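Local coordinates for protein L-glyceraldehyde 3-phosphate reductase (Clostridium beijerinckii, PDB 6HG6) that binds NADPH as an aldo-keto reductase and probably uses it to reduce aldehydes, among them furfural, which it helps to detoxify, at residues 3-13 with 50-58; 170-179 with 206-217. All coordinates share one frame; numbering follows the deposited sequence.

In the fold
Both contacts lie on the outer, helical layer of an eight-stranded parallel TIM barrel, on opposite sides of the chain's centre. Their centres are 32 Å apart and their nearest atoms about 17 Å. In contact 1 the N-terminal loop packs on the end of helix 42-54, just before barrel strand 59-61. Contact 2 joins helix 172-184, which follows strand 162-168, to helix 208-214, which precedes strand 218-222. Neither reaches the cofactor: the side chains of Ile57 in contact 1 and Tyr170 in contact 2 are each about 10 Å from it, and that of Leu208 is about 9 Å from the side chain of Gln193, which binds NADPH.

Contact 1: 3-13 with 50-58; sequences YQASKNRYNEM and FTAFDNGIT
The rings of Tyr3 and Phe50 lie face over face in an offset stack, centroids 3.9 Å apart and planes 5° from parallel, with Tyr3 CB also over the Phe50 face. Next to this pair, Phe53 presents its edge to Tyr3 OH and takes Arg9 CD over one face, 4.0 Å from the ring centroid; Ala5 CB approaches Phe53 CE2 at 3.5 Å. Arg9 begins with CG between backbone N and carbonyl carbon (chi1 66°), then runs extended, bringing NE near Phe53 CZ. Helix 42-54 ends here in a Schellman motif, Ile57 N bonding to Ala52 O and Gly56 N to Phe53 O. The side-chain-less C-prime residue lets the N-terminal loop come close: Arg9 O is 3.0 Å from Gly56 CA, and Met13 CG packs on Gly56 O. Toward the polar edge, Asp54 OD1 is gripped from opposite faces of its carboxylate plane, by Tyr3 OH at 2.7 Å and by Ser6 N at 3.0 Å. One water links Asp54 OD2 to Gln4 O. Arg9 NH1 donates to Ser6 O at 2.8 Å across the type I turn from Ser6 to Arg9, while Glu91 takes both Arg9 NH2 and Tyr10 OH.

Contact 2: 170-179 with 206-217; sequences YNGETMEKAA and NGLKRAAKENGK. With EDO (1,2-ethanediol), chain H.
Gly172 N gives the one direct hydrogen bond between the segments, reaching Asn206 O at 2.9 Å with an N-H...O angle of 163°. The backbones nearly touch here: Gly172 CA comes within 3.5 Å of Gly207 C, closeness that the two glycines permit. Water 3 reinforces the join, donating to the same Asn206 O and accepting from Glu173 N.

Apolar packing centres on Met175. Its CG stands anti to the backbone N (chi1 -167°), which sends the chain toward helix 208-214, and bends at the next two torsions bring SD to 3.8 Å from Ala212 CA and the methyl CE to 4.0 Å from Ala211 CB. Met175 CB meets Leu208 CD2 at 3.9 Å, the two side chains crossing at about a right angle. At the far end Ala179 CB touches Lys217 CE. The two helices are neighbours in the outer layer of the TIM barrel; the axes of 172-179 and 208-214 run the same way at 27° and come within 8.5 Å, and Met175 and Leu208 also reach Asn192 on strand 189-195 beneath them.

Polar side chains finish both helix starts. Asn171 is an N-cap whose OD1 accepts from Thr174 N and, in the carbonyl plane on a lone pair, from Thr174 OG1. Asn206 OD1 accepts from Leu208 N in an Asx turn, and Asn206 ND2 packs on Asn171 CB. Asn215 ND2 is held by Ala211 O at 2.8 Å, and the Met175 methyl CE packs against Asn215 CB and ND2. Water 4 bridges Glu176 OE1 and Glu214 OE2. Lys217 NZ bonds to Phe189 O and, through water 5, to Ala179 O.

The 1,2-ethanediol, probably from the crystallisation liquor, takes a weak bond from Gly207 N.

Contact 1: 3-13 with 50-58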
# COMPACT_ATOMS: atom_id res chain seq x y z
N TYR A 3 -21.74 -4.79 13.78
CA TYR A 3 -20.91 -5.36 12.68
C TYR A 3 -20.35 -6.70 13.15
O TYR A 3 -19.76 -6.76 14.20
CB TYR A 3 -19.72 -4.52 12.26
CG TYR A 3 -18.75 -5.22 11.32
CD1 TYR A 3 -19.15 -5.66 10.07
CD2 TYR A 3 -17.44 -5.47 11.70
CE1 TYR A 3 -18.26 -6.26 9.19
CE2 TYR A 3 -16.54 -6.09 10.84
CZ TYR A 3 -16.96 -6.49 9.59
OH TYR A 3 -16.07 -7.08 8.74
N GLN A 4 -20.54 -7.74 12.36
CA GLN A 4 -19.95 -9.07 12.62
C GLN A 4 -19.31 -9.49 11.31
O GLN A 4 -20.01 -9.54 10.29
CB GLN A 4 -21.00 -10.11 13.02
CG GLN A 4 -21.63 -9.86 14.39
CD GLN A 4 -22.64 -10.95 14.66
OE1 GLN A 4 -23.85 -10.71 14.69
NE2 GLN A 4 -22.15 -12.19 14.73
N ALA A 5 -18.01 -9.70 11.35
CA ALA A 5 -17.21 -10.01 10.16
C ALA A 5 -17.79 -11.28 9.56
O ALA A 5 -18.32 -12.13 10.30
CB ALA A 5 -15.77 -10.17 10.51
N SER A 6 -17.83 -11.31 8.24
CA SER A 6 -18.33 -12.46 7.47
C SER A 6 -17.56 -13.73 7.88
O SER A 6 -16.34 -13.70 7.84
CB SER A 6 -18.16 -12.21 6.02
OG SER A 6 -18.51 -13.38 5.32
N LYS A 7 -18.27 -14.81 8.15
CA LYS A 7 -17.64 -16.12 8.45
C LYS A 7 -16.90 -16.64 7.20
O LYS A 7 -16.00 -17.46 7.36
CB LYS A 7 -18.70 -17.13 8.90
CG LYS A 7 -19.28 -16.92 10.30
CD LYS A 7 -18.27 -16.58 11.41
CE LYS A 7 -18.52 -17.24 12.76
NZ LYS A 7 -19.96 -17.46 13.04
N ASN A 8 -17.21 -16.15 6.01
CA ASN A 8 -16.58 -16.60 4.74
C ASN A 8 -15.38 -15.72 4.38
O ASN A 8 -14.82 -15.92 3.30
CB ASN A 8 -17.59 -16.56 3.60
CG ASN A 8 -18.75 -17.50 3.80
OD1 ASN A 8 -18.60 -18.60 4.34
ND2 ASN A 8 -19.92 -17.11 3.33
N ARG A 9 -14.93 -14.81 5.23
CA ARG A 9 -13.94 -13.79 4.82
C ARG A 9 -12.58 -14.39 4.45
O ARG A 9 -11.88 -13.74 3.71
CB ARG A 9 -13.81 -12.71 5.88
CG ARG A 9 -13.22 -13.22 7.18
CD ARG A 9 -13.26 -12.14 8.22
NE ARG A 9 -12.80 -12.56 9.53
CZ ARG A 9 -13.52 -13.22 10.41
NH1 ARG A 9 -14.74 -13.64 10.16
NH2 ARG A 9 -12.97 -13.52 11.57
N TYR A 10 -12.23 -15.62 4.85
CA TYR A 10 -10.92 -16.20 4.47
C TYR A 10 -11.09 -17.24 3.36
O TYR A 10 -10.11 -17.88 3.03
CB TYR A 10 -10.22 -16.77 5.71
CG TYR A 10 -9.98 -15.75 6.79
CD1 TYR A 10 -9.26 -14.62 6.49
CD2 TYR A 10 -10.49 -15.88 8.07
CE1 TYR A 10 -9.02 -13.63 7.42
CE2 TYR A 10 -10.28 -14.88 9.02
CZ TYR A 10 -9.54 -13.75 8.69
OH TYR A 10 -9.25 -12.73 9.54
N ASN A 11 -12.26 -17.37 2.77
CA ASN A 11 -12.51 -18.44 1.78
C ASN A 11 -11.90 -18.18 0.40
O ASN A 11 -11.60 -19.18 -0.28
CB ASN A 11 -14.00 -18.70 1.67
CG ASN A 11 -14.48 -19.39 2.93
OD1 ASN A 11 -15.67 -19.66 3.10
ND2 ASN A 11 -13.54 -19.73 3.78
N GLU A 12 -11.69 -16.93 -0.01
CA GLU A 12 -11.29 -16.64 -1.41
C GLU A 12 -9.98 -15.88 -1.51
O GLU A 12 -9.20 -16.15 -2.42
CB GLU A 12 -12.36 -15.78 -2.08
CG GLU A 12 -13.69 -16.50 -2.27
CD GLU A 12 -13.65 -17.55 -3.36
OE1 GLU A 12 -14.40 -18.53 -3.22
OE2 GLU A 12 -12.92 -17.36 -4.38
N MET A 13 -9.77 -14.90 -0.63
CA MET A 13 -8.58 -14.05 -0.74
C MET A 13 -7.33 -14.94 -0.66
O MET A 13 -7.36 -15.94 0.05
CB MET A 13 -8.59 -13.01 0.40
CG MET A 13 -7.41 -12.12 0.39
SD MET A 13 -7.02 -11.26 -1.15
CE MET A 13 -8.52 -10.34 -1.50
N PHE A 50 -15.51 -2.51 6.51
CA PHE A 50 -16.27 -3.74 6.73
C PHE A 50 -16.25 -4.55 5.43
O PHE A 50 -16.06 -5.78 5.49
CB PHE A 50 -17.70 -3.44 7.16
CG PHE A 50 -17.83 -2.69 8.46
CD1 PHE A 50 -16.83 -2.71 9.42
CD2 PHE A 50 -19.05 -2.11 8.79
CE1 PHE A 50 -16.97 -2.01 10.61
CE2 PHE A 50 -19.21 -1.46 10.00
CZ PHE A 50 -18.18 -1.44 10.91
N THR A 51 -16.50 -3.91 4.29
CA THR A 51 -16.50 -4.61 2.99
C THR A 51 -15.11 -5.21 2.75
O THR A 51 -15.03 -6.37 2.39
CB THR A 51 -16.91 -3.69 1.84
OG1 THR A 51 -18.21 -3.20 2.17
CG2 THR A 51 -16.92 -4.42 0.52
N ALA A 52 -14.04 -4.46 3.02
CA ALA A 52 -12.66 -4.91 2.80
C ALA A 52 -12.42 -6.18 3.63
O ALA A 52 -12.03 -7.22 3.07
CB ALA A 52 -11.70 -3.83 3.18
N PHE A 53 -12.68 -6.10 4.93
CA PHE A 53 -12.40 -7.23 5.85
C PHE A 53 -13.29 -8.41 5.51
O PHE A 53 -12.82 -9.56 5.57
CB PHE A 53 -12.54 -6.77 7.30
CG PHE A 53 -12.07 -7.78 8.33
CD1 PHE A 53 -10.79 -8.26 8.27
CD2 PHE A 53 -12.89 -8.17 9.37
CE1 PHE A 53 -10.34 -9.23 9.18
CE2 PHE A 53 -12.46 -9.11 10.29
CZ PHE A 53 -11.18 -9.63 10.20
N ASP A 54 -14.57 -8.19 5.16
CA ASP A 54 -15.49 -9.29 4.84
C ASP A 54 -15.00 -10.08 3.63
O ASP A 54 -15.45 -11.20 3.47
CB ASP A 54 -16.91 -8.79 4.60
CG ASP A 54 -17.70 -8.46 5.86
OD1 ASP A 54 -17.20 -8.72 6.95
OD2 ASP A 54 -18.87 -8.04 5.69
N ASN A 55 -14.19 -9.45 2.77
CA ASN A 55 -13.64 -10.05 1.51
C ASN A 55 -12.19 -10.50 1.72
O ASN A 55 -11.51 -10.79 0.72
CB ASN A 55 -13.79 -9.06 0.36
CG ASN A 55 -15.24 -9.00 -0.05
OD1 ASN A 55 -15.98 -8.11 0.38
ND2 ASN A 55 -15.68 -10.01 -0.75
N GLY A 56 -11.73 -10.55 2.97
CA GLY A 56 -10.42 -11.10 3.33
C GLY A 56 -9.29 -10.12 3.26
O GLY A 56 -8.15 -10.55 3.50
N ILE A 57 -9.56 -8.83 3.05
CA ILE A 57 -8.51 -7.80 3.11
C ILE A 57 -8.20 -7.55 4.59
O ILE A 57 -9.03 -6.96 5.30
CB ILE A 57 -8.88 -6.53 2.35
CG1 ILE A 57 -9.15 -6.89 0.90
CG2 ILE A 57 -7.74 -5.57 2.48
CD1 ILE A 57 -9.78 -5.76 0.10
N THR A 58 -7.03 -8.00 5.03
CA THR A 58 -6.64 -7.94 6.45
C THR A 58 -5.69 -6.78 6.69
O THR A 58 -5.25 -6.62 7.87
CB THR A 58 -5.99 -9.26 6.85
OG1 THR A 58 -4.89 -9.53 5.98
CG2 THR A 58 -6.99 -10.38 6.80
O HOH W 1 -20.39 -8.83 7.74
O HOH W 2 -17.14 -12.98 2.48

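Contact 2: 170-179 with 206-217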
# COMPACT_ATOMS: atom_id res chain seq x y z
N TYR A 170 11.75 4.02 -1.58
CA TYR A 170 13.21 3.87 -1.69
C TYR A 170 13.57 3.32 -3.07
O TYR A 170 12.76 2.61 -3.68
CB TYR A 170 13.75 2.98 -0.57
CG TYR A 170 14.04 3.74 0.69
CD1 TYR A 170 13.07 4.49 1.32
CD2 TYR A 170 15.30 3.70 1.25
CE1 TYR A 170 13.31 5.10 2.54
CE2 TYR A 170 15.59 4.40 2.41
CZ TYR A 170 14.60 5.11 3.06
OH TYR A 170 14.93 5.74 4.24
N ASN A 171 14.76 3.68 -3.56
CA ASN A 171 15.33 3.03 -4.76
C ASN A 171 16.09 1.76 -4.31
O ASN A 171 16.21 1.50 -3.11
CB ASN A 171 16.15 4.00 -5.62
CG ASN A 171 17.32 4.63 -4.89
OD1 ASN A 171 17.74 4.16 -3.84
ND2 ASN A 171 17.91 5.66 -5.48
N GLY A 172 16.59 0.97 -5.25
CA GLY A 172 17.28 -0.29 -4.95
C GLY A 172 18.56 -0.08 -4.16
O GLY A 172 18.76 -0.77 -3.16
N GLU A 173 19.39 0.88 -4.56
CA GLU A 173 20.68 1.11 -3.88
C GLU A 173 20.43 1.49 -2.41
O GLU A 173 21.06 0.89 -1.50
CB GLU A 173 21.47 2.18 -4.62
CG GLU A 173 22.79 2.50 -3.94
CD GLU A 173 23.75 3.31 -4.79
OE1 GLU A 173 24.73 3.86 -4.20
OE2 GLU A 173 23.54 3.37 -6.04
N THR A 174 19.51 2.40 -2.17
CA THR A 174 19.25 2.88 -0.80
C THR A 174 18.52 1.80 0.01
O THR A 174 18.78 1.72 1.25
CB THR A 174 18.56 4.24 -0.79
OG1 THR A 174 19.20 5.09 -1.74
CG2 THR A 174 18.64 4.85 0.59
N MET A 175 17.64 1.02 -0.61
CA MET A 175 16.98 -0.11 0.07
C MET A 175 18.06 -1.06 0.60
O MET A 175 17.85 -1.59 1.70
CB MET A 175 16.05 -0.91 -0.84
CG MET A 175 15.16 -1.86 -0.08
SD MET A 175 15.08 -3.50 -0.86
CE MET A 175 16.67 -4.21 -0.42
N GLU A 176 19.08 -1.36 -0.21
CA GLU A 176 20.20 -2.27 0.17
C GLU A 176 20.89 -1.72 1.43
O GLU A 176 21.18 -2.48 2.35
CB GLU A 176 21.21 -2.43 -0.95
CG GLU A 176 20.70 -3.37 -2.02
CD GLU A 176 21.56 -3.47 -3.28
OE1 GLU A 176 21.17 -4.23 -4.15
OE2 GLU A 176 22.59 -2.77 -3.40
N LYS A 177 21.18 -0.42 1.43
CA LYS A 177 21.85 0.21 2.58
C LYS A 177 20.95 0.12 3.82
O LYS A 177 21.47 -0.19 4.91
CB LYS A 177 22.21 1.65 2.23
CG LYS A 177 23.27 1.73 1.16
CD LYS A 177 23.66 3.13 0.86
CE LYS A 177 24.63 3.16 -0.31
NZ LYS A 177 24.89 4.57 -0.67
N ALA A 178 19.66 0.38 3.67
CA ALA A 178 18.69 0.33 4.78
C ALA A 178 18.65 -1.10 5.32
O ALA A 178 18.69 -1.26 6.57
CB ALA A 178 17.32 0.77 4.31
N ALA A 179 18.58 -2.08 4.43
CA ALA A 179 18.52 -3.50 4.83
C ALA A 179 19.78 -3.83 5.66
O ALA A 179 19.65 -4.56 6.68
CB ALA A 179 18.43 -4.40 3.64
N ASN A 206 14.91 1.56 -11.21
CA ASN A 206 15.73 2.17 -10.13
C ASN A 206 16.29 1.09 -9.19
O ASN A 206 16.76 1.43 -8.13
CB ASN A 206 14.92 3.21 -9.34
CG ASN A 206 13.87 2.58 -8.47
OD1 ASN A 206 13.70 1.36 -8.48
ND2 ASN A 206 13.17 3.40 -7.69
N GLY A 207 16.17 -0.18 -9.57
CA GLY A 207 16.73 -1.32 -8.83
C GLY A 207 15.87 -1.83 -7.70
O GLY A 207 16.23 -2.88 -7.17
N LEU A 208 14.75 -1.18 -7.37
CA LEU A 208 13.97 -1.56 -6.16
C LEU A 208 13.38 -2.96 -6.33
O LEU A 208 13.51 -3.79 -5.37
CB LEU A 208 12.92 -0.50 -5.83
CG LEU A 208 12.15 -0.68 -4.52
CD1 LEU A 208 11.10 -1.77 -4.68
CD2 LEU A 208 13.08 -0.99 -3.34
N LYS A 209 12.72 -3.23 -7.44
CA LYS A 209 12.04 -4.55 -7.58
C LYS A 209 13.06 -5.69 -7.48
O LYS A 209 12.78 -6.65 -6.71
CB LYS A 209 11.23 -4.59 -8.86
CG LYS A 209 10.20 -5.69 -8.94
CD LYS A 209 9.42 -5.58 -10.25
CE LYS A 209 8.45 -6.72 -10.45
NZ LYS A 209 7.93 -6.83 -11.82
N ARG A 210 14.20 -5.56 -8.14
CA ARG A 210 15.26 -6.59 -8.12
C ARG A 210 15.93 -6.64 -6.73
O ARG A 210 16.19 -7.76 -6.29
CB ARG A 210 16.28 -6.31 -9.22
CG ARG A 210 17.51 -7.21 -9.20
CD ARG A 210 18.35 -6.85 -10.42
NE ARG A 210 19.77 -7.20 -10.36
CZ ARG A 210 20.44 -8.05 -11.16
NH1 ARG A 210 19.84 -8.74 -12.13
NH2 ARG A 210 21.74 -8.21 -10.99
N ALA A 211 16.24 -5.52 -6.09
CA ALA A 211 16.91 -5.50 -4.77
C ALA A 211 15.98 -6.14 -3.74
O ALA A 211 16.48 -6.89 -2.91
CB ALA A 211 17.31 -4.10 -4.36
N ALA A 212 14.68 -5.86 -3.78
CA ALA A 212 13.71 -6.41 -2.81
C ALA A 212 13.73 -7.93 -2.95
O ALA A 212 13.94 -8.64 -1.95
CB ALA A 212 12.34 -5.85 -3.00
N LYS A 213 13.60 -8.44 -4.18
CA LYS A 213 13.62 -9.89 -4.43
C LYS A 213 14.96 -10.48 -3.94
O LYS A 213 14.92 -11.48 -3.22
CB LYS A 213 13.42 -10.18 -5.92
CG LYS A 213 13.46 -11.66 -6.25
CD LYS A 213 13.12 -12.00 -7.67
CE LYS A 213 12.97 -13.50 -7.84
NZ LYS A 213 12.77 -13.85 -9.26
N GLU A 214 16.10 -9.90 -4.32
CA GLU A 214 17.42 -10.48 -3.99
C GLU A 214 17.66 -10.43 -2.47
O GLU A 214 18.47 -11.22 -2.03
CB GLU A 214 18.54 -9.78 -4.76
CG GLU A 214 18.53 -10.11 -6.25
CD GLU A 214 19.61 -9.49 -7.12
OE1 GLU A 214 19.78 -9.94 -8.30
OE2 GLU A 214 20.26 -8.56 -6.65
N ASN A 215 17.01 -9.54 -1.72
CA ASN A 215 17.25 -9.40 -0.25
C ASN A 215 16.09 -9.97 0.57
O ASN A 215 16.04 -9.74 1.80
CB ASN A 215 17.57 -7.96 0.12
CG ASN A 215 18.91 -7.54 -0.45
OD1 ASN A 215 19.93 -7.71 0.23
ND2 ASN A 215 18.95 -7.06 -1.69
N GLY A 216 15.16 -10.65 -0.08
CA GLY A 216 14.00 -11.29 0.56
C GLY A 216 13.06 -10.32 1.25
O GLY A 216 12.48 -10.69 2.27
N LYS A 217 12.89 -9.11 0.70
CA LYS A 217 11.94 -8.11 1.21
C LYS A 217 10.68 -8.10 0.34
O LYS A 217 10.78 -8.28 -0.90
CB LYS A 217 12.56 -6.72 1.21
CG LYS A 217 13.93 -6.66 1.83
CD LYS A 217 13.90 -7.05 3.32
CE LYS A 217 15.30 -7.02 3.92
NZ LYS A 217 15.28 -7.38 5.35
C1 EDO H . 17.84 -3.46 -11.78
O1 EDO H . 18.89 -3.61 -10.82
C2 EDO H . 17.63 -2.04 -12.17
O2 EDO H . 16.26 -1.67 -12.17
O HOH W 3 19.09 2.43 -7.06
O HOH W 4 19.86 -5.97 -6.53
O HOH W 5 17.17 -6.01 6.98